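Local coordinates for toll-like receptor 13 (Mus musculus, PDB 4Z0C), which recognises bacterial 23S ribosomal RNA as an innate immune receptor and signals through MYD88 to NF-kappa-B, this chain being its leucine-rich-repeat ectodomain, at residues I13-L26 / Y36-L50. Residues are numbered along the deposited sequence; the frame is centred on the assembly and turned at random.
Sequences IHHVLCIRKKITNL and YTTHLNLTHNEIQVL. With NAG (2-acetamido-2-deoxy-beta-D-glucopyranose), chain E; NAG (2-acetamido-2-deoxy-beta-D-glucopyranose), chain S; NAG (2-acetamido-2-deoxy-beta-D-glucopyranose), chain B; nucleotides of chain C.
H15 and H39 form an offset stack, their ring centroids 3.9 Å apart and their planes 22° from parallel. H39 CB also sits over the H15 ring face. At the edge of the H15 ring, ND1 donates to N1 of adenosine 6 of the bound RNA (chain C) at 3.0 Å. L17 CD2 packs against N3 of the same base. R20 CG lies over one face of the H44 ring, whose stacking partner is W68; R20 NH2 forms a salt bridge to an RNA phosphate.

Backbone bonds pair strands 15-17 and 39-41 in parallel. H14 O accepts from both T38 N and H39 N. Strand 15-17, consistent with the N-terminal cap of the family, lies beside strand 39-41 of the first leucine-rich repeat, on the concave side of the solenoid. N41 carries a glycan on ND2, while its OD1 accepts from T43 N in an Asx turn.

N45 is the consensus asparagine of the LxLxxN motif and a rung of the asparagine ladder, with N69 next along. Its chi1 of -71° sets the amide beside its own backbone N, with ND2 facing C18 O and OD1 facing the 21-23 backbone. ND2 donates to C18 O at 2.8 Å and to L42 O. OD1 accepts from K21 N at 2.9 Å and I23 N at 3.0 Å, from opposite faces of its plane. Four bonds thus fix this buried amide.

Buried apolar side chains meet around L42. L42 CD2 meets C18 CB at 3.6 Å, and C18 is disulfide-bonded to C6. L42 CD1 meets L26 CD1 at 3.8 Å.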
loop_
_atom_site.group_PDB
_atom_site.type_symbol
_atom_site.label_atom_id
_atom_site.label_comp_id
_atom_site.label_asym_id
_atom_site.label_seq_id
_atom_site.Cartn_x
_atom_site.Cartn_y
_atom_site.Cartn_z
ATOM N N ILE A 13 30.135 14.601 15.975
ATOM C CA ILE A 13 30.933 13.687 16.823
ATOM C C ILE A 13 30.698 13.853 18.349
ATOM O O ILE A 13 30.970 12.935 19.132
ATOM C CB ILE A 13 32.487 13.779 16.532
ATOM C CG1 ILE A 13 33.038 15.185 16.793
ATOM C CG2 ILE A 13 32.826 13.355 15.105
ATOM C CD1 ILE A 13 34.581 15.271 16.719
ATOM N N HIS A 14 30.200 15.011 18.774
ATOM C CA HIS A 14 29.951 15.260 20.206
ATOM C C HIS A 14 28.656 14.605 20.726
ATOM O O HIS A 14 28.367 14.640 21.927
ATOM C CB HIS A 14 29.906 16.764 20.471
ATOM C CG HIS A 14 31.136 17.483 20.025
ATOM N ND1 HIS A 14 31.208 18.165 18.829
ATOM C CD2 HIS A 14 32.356 17.601 20.599
ATOM C CE1 HIS A 14 32.416 18.682 18.690
ATOM N NE2 HIS A 14 33.133 18.349 19.748
ATOM N N HIS A 15 27.868 14.020 19.825
ATOM C CA HIS A 15 26.631 13.355 20.234
ATOM C C HIS A 15 26.816 11.845 20.230
ATOM O O HIS A 15 27.243 11.271 19.226
ATOM C CB HIS A 15 25.465 13.762 19.317
ATOM C CG HIS A 15 25.068 15.200 19.447
ATOM N ND1 HIS A 15 23.765 15.629 19.326
ATOM C CD2 HIS A 15 25.802 16.309 19.698
ATOM C CE1 HIS A 15 23.715 16.939 19.486
ATOM N NE2 HIS A 15 24.936 17.374 19.725
ATOM N N VAL A 16 26.482 11.191 21.340
ATOM C CA VAL A 16 26.677 9.742 21.427
ATOM C C VAL A 16 25.372 9.017 21.747
ATOM O O VAL A 16 24.652 9.408 22.656
ATOM C CB VAL A 16 27.761 9.383 22.484
ATOM C CG1 VAL A 16 27.877 7.877 22.666
ATOM C CG2 VAL A 16 29.095 9.953 22.071
ATOM N N LEU A 17 25.091 7.950 21.003
ATOM C CA LEU A 17 23.847 7.202 21.135
ATOM C C LEU A 17 24.112 5.772 21.586
ATOM O O LEU A 17 24.922 5.089 21.001
ATOM C CB LEU A 17 23.136 7.160 19.782
ATOM C CG LEU A 17 22.958 8.482 19.042
ATOM C CD1 LEU A 17 22.856 8.220 17.542
ATOM C CD2 LEU A 17 21.723 9.217 19.544
ATOM N N CYS A 18 23.401 5.310 22.603
ATOM C CA CYS A 18 23.531 3.936 23.085
ATOM C C CYS A 18 22.113 3.446 23.360
ATOM O O CYS A 18 21.757 3.122 24.502
ATOM C CB CYS A 18 24.334 3.857 24.394
ATOM S SG CYS A 18 25.658 5.024 24.525
ATOM N N ILE A 19 21.309 3.399 22.306
ATOM C CA ILE A 19 19.875 3.178 22.424
ATOM C C ILE A 19 19.481 1.727 22.128
ATOM O O ILE A 19 19.858 1.165 21.103
ATOM C CB ILE A 19 19.118 4.198 21.540
ATOM C CG1 ILE A 19 19.296 5.591 22.158
ATOM C CG2 ILE A 19 17.637 3.871 21.448
ATOM C CD1 ILE A 19 19.493 6.680 21.156
ATOM N N ARG A 20 18.724 1.131 23.046
ATOM C CA ARG A 20 18.191 -0.222 22.863
ATOM C C ARG A 20 19.333 -1.226 22.702
ATOM O O ARG A 20 19.362 -2.017 21.753
ATOM C CB ARG A 20 17.216 -0.273 21.670
ATOM C CG ARG A 20 16.141 -1.337 21.759
ATOM C CD ARG A 20 15.400 -1.489 20.424
ATOM N NE ARG A 20 16.339 -1.695 19.323
ATOM C CZ ARG A 20 16.602 -0.800 18.372
ATOM N NH1 ARG A 20 15.977 0.380 18.340
ATOM N NH2 ARG A 20 17.500 -1.092 17.442
ATOM N N LYS A 21 20.277 -1.189 23.637
ATOM C CA LYS A 21 21.418 -2.093 23.570
ATOM C C LYS A 21 21.426 -3.064 24.750
ATOM O O LYS A 21 22.443 -3.692 25.019
ATOM C CB LYS A 21 22.727 -1.306 23.557
ATOM C CG LYS A 21 22.884 -0.298 22.421
ATOM C CD LYS A 21 22.759 -0.919 21.035
ATOM C CE LYS A 21 22.946 0.146 19.960
ATOM N NZ LYS A 21 22.052 -0.053 18.779
ATOM N N LYS A 22 20.303 -3.171 25.461
ATOM C CA LYS A 22 20.207 -4.073 26.617
ATOM C C LYS A 22 21.301 -3.797 27.652
ATOM O O LYS A 22 21.741 -4.703 28.367
ATOM C CB LYS A 22 20.292 -5.535 26.178
ATOM C CG LYS A 22 18.972 -6.158 25.742
ATOM C CD LYS A 22 19.218 -7.253 24.727
ATOM C CE LYS A 22 17.984 -8.097 24.513
ATOM N NZ LYS A 22 17.788 -8.965 25.708
ATOM N N ILE A 23 21.732 -2.543 27.720
ATOM C CA ILE A 23 22.789 -2.145 28.630
ATOM C C ILE A 23 22.341 -2.298 30.069
ATOM O O ILE A 23 21.259 -1.852 30.461
ATOM C CB ILE A 23 23.227 -0.693 28.372
ATOM C CG1 ILE A 23 23.950 -0.590 27.028
ATOM C CG2 ILE A 23 24.119 -0.176 29.504
ATOM C CD1 ILE A 23 24.183 0.847 26.560
ATOM N N THR A 24 23.186 -2.926 30.869
ATOM C CA THR A 24 22.837 -3.158 32.251
ATOM C C THR A 24 23.868 -2.554 33.188
ATOM O O THR A 24 23.542 -2.183 34.314
ATOM C CB THR A 24 22.660 -4.656 32.523
ATOM O OG1 THR A 24 22.164 -4.835 33.851
ATOM C CG2 THR A 24 23.982 -5.387 32.385
ATOM N N ASN A 25 25.099 -2.423 32.699
ATOM C CA ASN A 25 26.199 -1.834 33.460
ATOM C C ASN A 25 26.615 -0.481 32.869
ATOM O O ASN A 25 27.293 -0.416 31.841
ATOM C CB ASN A 25 27.375 -2.820 33.502
ATOM C CG ASN A 25 28.433 -2.449 34.530
ATOM O OD1 ASN A 25 28.863 -1.297 34.610
ATOM N ND2 ASN A 25 28.852 -3.438 35.332
ATOM N N LEU A 26 26.194 0.595 33.527
ATOM C CA LEU A 26 26.376 1.954 33.014
ATOM C C LEU A 26 27.844 2.319 32.773
ATOM O O LEU A 26 28.210 2.819 31.699
ATOM C CB LEU A 26 25.733 2.974 33.964
ATOM C CG LEU A 26 26.009 4.442 33.640
ATOM C CD1 LEU A 26 25.494 4.778 32.261
ATOM C CD2 LEU A 26 25.372 5.357 34.686
ATOM N N TYR A 36 35.409 14.335 24.790
ATOM C CA TYR A 36 34.800 15.548 24.223
ATOM C C TYR A 36 33.272 15.441 24.011
ATOM O O TYR A 36 32.647 16.331 23.429
ATOM C CB TYR A 36 35.508 15.975 22.922
ATOM C CG TYR A 36 35.501 14.930 21.826
ATOM C CD1 TYR A 36 34.311 14.546 21.211
ATOM C CD2 TYR A 36 36.687 14.365 21.361
ATOM C CE1 TYR A 36 34.291 13.599 20.192
ATOM C CE2 TYR A 36 36.679 13.418 20.341
ATOM C CZ TYR A 36 35.474 13.038 19.765
ATOM O OH TYR A 36 35.443 12.103 18.754
ATOM N N THR A 37 32.689 14.342 24.480
ATOM C CA THR A 37 31.264 14.079 24.329
ATOM C C THR A 37 30.402 15.105 25.067
ATOM O O THR A 37 30.502 15.249 26.279
ATOM C CB THR A 37 30.931 12.647 24.815
ATOM O OG1 THR A 37 31.635 11.698 24.001
ATOM C CG2 THR A 37 29.442 12.353 24.722
ATOM N N THR A 38 29.534 15.802 24.336
ATOM C CA THR A 38 28.643 16.770 24.964
ATOM C C THR A 38 27.229 16.254 25.158
ATOM O O THR A 38 26.585 16.603 26.138
ATOM C CB THR A 38 28.632 18.127 24.233
ATOM O OG1 THR A 38 28.041 17.998 22.944
ATOM C CG2 THR A 38 30.070 18.646 24.076
ATOM N N HIS A 39 26.748 15.419 24.242
ATOM C CA HIS A 39 25.409 14.817 24.361
ATOM C C HIS A 39 25.487 13.295 24.402
ATOM O O HIS A 39 26.066 12.660 23.505
ATOM C CB HIS A 39 24.495 15.218 23.200
ATOM C CG HIS A 39 24.221 16.686 23.108
ATOM N ND1 HIS A 39 25.202 17.616 22.850
ATOM C CD2 HIS A 39 23.069 17.385 23.237
ATOM C CE1 HIS A 39 24.669 18.824 22.816
ATOM N NE2 HIS A 39 23.377 18.713 23.068
ATOM N N LEU A 40 24.900 12.708 25.433
ATOM C CA LEU A 40 24.940 11.267 25.610
ATOM C C LEU A 40 23.531 10.769 25.826
ATOM O O LEU A 40 22.879 11.200 26.758
ATOM C CB LEU A 40 25.804 10.898 26.812
ATOM C CG LEU A 40 25.883 9.413 27.186
ATOM C CD1 LEU A 40 26.433 8.553 26.008
ATOM C CD2 LEU A 40 26.735 9.221 28.438
ATOM N N ASN A 41 23.052 9.877 24.961
ATOM C CA ASN A 41 21.678 9.374 25.072
ATOM C C ASN A 41 21.650 7.876 25.362
ATOM O O ASN A 41 21.978 7.067 24.501
ATOM C CB ASN A 41 20.857 9.706 23.802
ATOM C CG ASN A 41 19.353 9.447 23.988
ATOM O OD1 ASN A 41 18.982 8.698 24.893
ATOM N ND2 ASN A 41 18.479 10.075 23.172
ATOM N N LEU A 42 21.232 7.503 26.568
ATOM C CA LEU A 42 21.189 6.087 26.933
ATOM C C LEU A 42 19.760 5.582 27.131
ATOM O O LEU A 42 19.513 4.657 27.906
ATOM C CB LEU A 42 22.016 5.820 28.196
ATOM C CG LEU A 42 23.541 5.873 28.023
ATOM C CD1 LEU A 42 24.241 6.610 29.163
ATOM C CD2 LEU A 42 24.076 4.459 27.912
ATOM N N THR A 43 18.830 6.178 26.394
ATOM C CA THR A 43 17.417 5.786 26.439
ATOM C C THR A 43 17.208 4.326 26.034
ATOM O O THR A 43 17.894 3.824 25.147
ATOM C CB THR A 43 16.593 6.679 25.500
ATOM O OG1 THR A 43 16.826 8.047 25.850
ATOM C CG2 THR A 43 15.090 6.347 25.570
ATOM N N HIS A 44 16.285 3.658 26.723
ATOM C CA HIS A 44 15.811 2.324 26.351
ATOM C C HIS A 44 16.874 1.250 26.616
ATOM O O HIS A 44 17.345 0.587 25.700
ATOM C CB HIS A 44 15.285 2.325 24.897
ATOM C CG HIS A 44 14.420 1.153 24.541
ATOM N ND1 HIS A 44 14.206 0.087 25.389
ATOM C CD2 HIS A 44 13.697 0.894 23.424
ATOM C CE1 HIS A 44 13.405 -0.788 24.807
ATOM N NE2 HIS A 44 13.073 -0.316 23.619
ATOM N N ASN A 45 17.236 1.094 27.889
ATOM C CA ASN A 45 18.162 0.050 28.328
ATOM C C ASN A 45 17.703 -0.510 29.682
ATOM O O ASN A 45 16.595 -0.238 30.101
ATOM C CB ASN A 45 19.601 0.584 28.385
ATOM C CG ASN A 45 20.186 0.826 27.002
ATOM O OD1 ASN A 45 20.576 -0.116 26.308
ATOM N ND2 ASN A 45 20.244 2.094 26.593
ATOM N N GLU A 46 18.549 -1.260 30.383
ATOM C CA GLU A 46 18.123 -1.901 31.631
ATOM C C GLU A 46 19.036 -1.517 32.805
ATOM O O GLU A 46 19.258 -2.313 33.723
ATOM C CB GLU A 46 18.086 -3.428 31.467
ATOM C CG GLU A 46 17.716 -3.901 30.057
ATOM C CD GLU A 46 17.897 -5.403 29.857
ATOM O OE1 GLU A 46 17.988 -6.134 30.870
ATOM O OE2 GLU A 46 17.970 -5.853 28.687
ATOM N N ILE A 47 19.551 -0.289 32.765
ATOM C CA ILE A 47 20.364 0.270 33.844
ATOM C C ILE A 47 19.579 0.365 35.158
ATOM O O ILE A 47 18.453 0.851 35.178
ATOM C CB ILE A 47 20.875 1.677 33.462
ATOM C CG1 ILE A 47 21.732 1.598 32.191
ATOM C CG2 ILE A 47 21.635 2.309 34.623
ATOM C CD1 ILE A 47 21.887 2.917 31.464
ATOM N N GLN A 48 20.180 -0.107 36.247
ATOM C CA GLN A 48 19.484 -0.194 37.525
ATOM C C GLN A 48 20.090 0.716 38.598
ATOM O O GLN A 48 19.363 1.321 39.378
ATOM C CB GLN A 48 19.441 -1.638 38.037
ATOM C CG GLN A 48 18.392 -2.500 37.361
ATOM C CD GLN A 48 18.054 -3.764 38.138
ATOM O OE1 GLN A 48 18.838 -4.243 38.940
ATOM N NE2 GLN A 48 16.882 -4.321 37.874
ATOM N N VAL A 49 21.413 0.839 38.636
ATOM C CA VAL A 49 22.020 1.706 39.642
ATOM C C VAL A 49 22.983 2.707 39.025
ATOM O O VAL A 49 23.624 2.435 38.008
ATOM C CB VAL A 49 22.739 0.920 40.780
ATOM C CG1 VAL A 49 21.860 -0.204 41.315
ATOM C CG2 VAL A 49 24.063 0.375 40.310
ATOM N N LEU A 50 23.052 3.881 39.641
ATOM C CA LEU A 50 24.002 4.905 39.242
ATOM C C LEU A 50 25.005 5.082 40.375
ATOM O O LEU A 50 24.718 5.774 41.360
ATOM C CB LEU A 50 23.294 6.235 38.966
ATOM C CG LEU A 50 22.982 6.601 37.512
ATOM C CD1 LEU A 50 22.067 5.573 36.894
ATOM C CD2 LEU A 50 22.405 8.001 37.379
HETATM C C1 NAG E . 18.935 10.789 22.007
HETATM C C2 NAG E . 17.666 10.929 21.127
HETATM C C3 NAG E . 17.884 11.942 20.016
HETATM C C4 NAG E . 18.326 13.264 20.617
HETATM C C5 NAG E . 19.633 12.960 21.321
HETATM C C6 NAG E . 20.310 14.227 21.843
HETATM C C7 NAG E . 16.426 8.833 20.989
HETATM C C8 NAG E . 16.046 7.650 20.127
HETATM N N2 NAG E . 17.269 9.712 20.456
HETATM O O3 NAG E . 16.724 12.077 19.240
HETATM O O4 NAG E . 18.511 14.246 19.622
HETATM O O5 NAG E . 19.352 12.080 22.394
HETATM O O6 NAG E . 21.279 13.881 22.813
HETATM O O7 NAG E . 16.005 8.955 22.134
HETATM C C1 NAG S . 30.027 -3.066 36.099
HETATM C C2 NAG S . 29.750 -3.499 37.546
HETATM C C3 NAG S . 30.992 -3.457 38.443
HETATM C C4 NAG S . 32.239 -4.007 37.749
HETATM C C5 NAG S . 32.386 -3.407 36.350
HETATM C C6 NAG S . 33.624 -3.936 35.624
HETATM C C7 NAG S . 27.478 -3.183 38.400
HETATM C C8 NAG S . 26.330 -2.212 38.382
HETATM N N2 NAG S . 28.692 -2.689 38.130
HETATM O O3 NAG S . 30.747 -4.207 39.616
HETATM O O4 NAG S . 33.389 -3.736 38.531
HETATM O O5 NAG S . 31.217 -3.656 35.586
HETATM O O6 NAG S . 33.677 -5.349 35.628
HETATM O O7 NAG S . 27.272 -4.372 38.653
HETATM C C1 NAG B . 17.485 15.101 19.028
HETATM C C2 NAG B . 17.974 16.497 18.683
HETATM C C3 NAG B . 16.931 17.253 17.853
HETATM C C4 NAG B . 16.485 16.447 16.623
HETATM C C5 NAG B . 16.008 15.076 17.108
HETATM C C6 NAG B . 15.711 14.132 15.958
HETATM C C7 NAG B . 19.597 17.435 20.298
HETATM C C8 NAG B . 19.780 18.094 21.648
HETATM N N2 NAG B . 18.329 17.199 19.914
HETATM O O3 NAG B . 17.493 18.468 17.441
HETATM O O4 NAG B . 15.512 17.104 15.791
HETATM O O5 NAG B . 16.985 14.410 17.893
HETATM O O6 NAG B . 15.460 12.880 16.553
HETATM O O7 NAG B . 20.589 17.139 19.607
ATOM P P A C 6 19.399 10.690 10.294
ATOM O OP1 A C 6 18.442 11.811 10.485
ATOM O OP2 A C 6 20.386 10.845 9.207
ATOM O "O5'" A C 6 20.108 10.408 11.688
ATOM C "C5'" A C 6 21.027 9.324 11.863
ATOM C "C4'" A C 6 20.944 8.748 13.259
ATOM O "O4'" A C 6 21.244 9.792 14.234
ATOM C "C3'" A C 6 19.579 8.204 13.650
ATOM O "O3'" A C 6 19.771 7.167 14.607
ATOM C "C2'" A C 6 18.922 9.407 14.331
ATOM O "O2'" A C 6 17.878 9.081 15.219
ATOM C "C1'" A C 6 20.109 10.025 15.068
ATOM N N9 A C 6 20.035 11.475 15.255
ATOM C C8 A C 6 19.465 12.421 14.428
ATOM N N7 A C 6 19.634 13.663 14.854
ATOM C C5 A C 6 20.384 13.532 16.016
ATOM C C6 A C 6 20.907 14.473 16.928
ATOM N N6 A C 6 20.744 15.789 16.807
ATOM N N1 A C 6 21.617 14.012 17.984
ATOM C C2 A C 6 21.791 12.687 18.097
ATOM N N3 A C 6 21.351 11.703 17.313
ATOM C C4 A C 6 20.647 12.193 16.273
#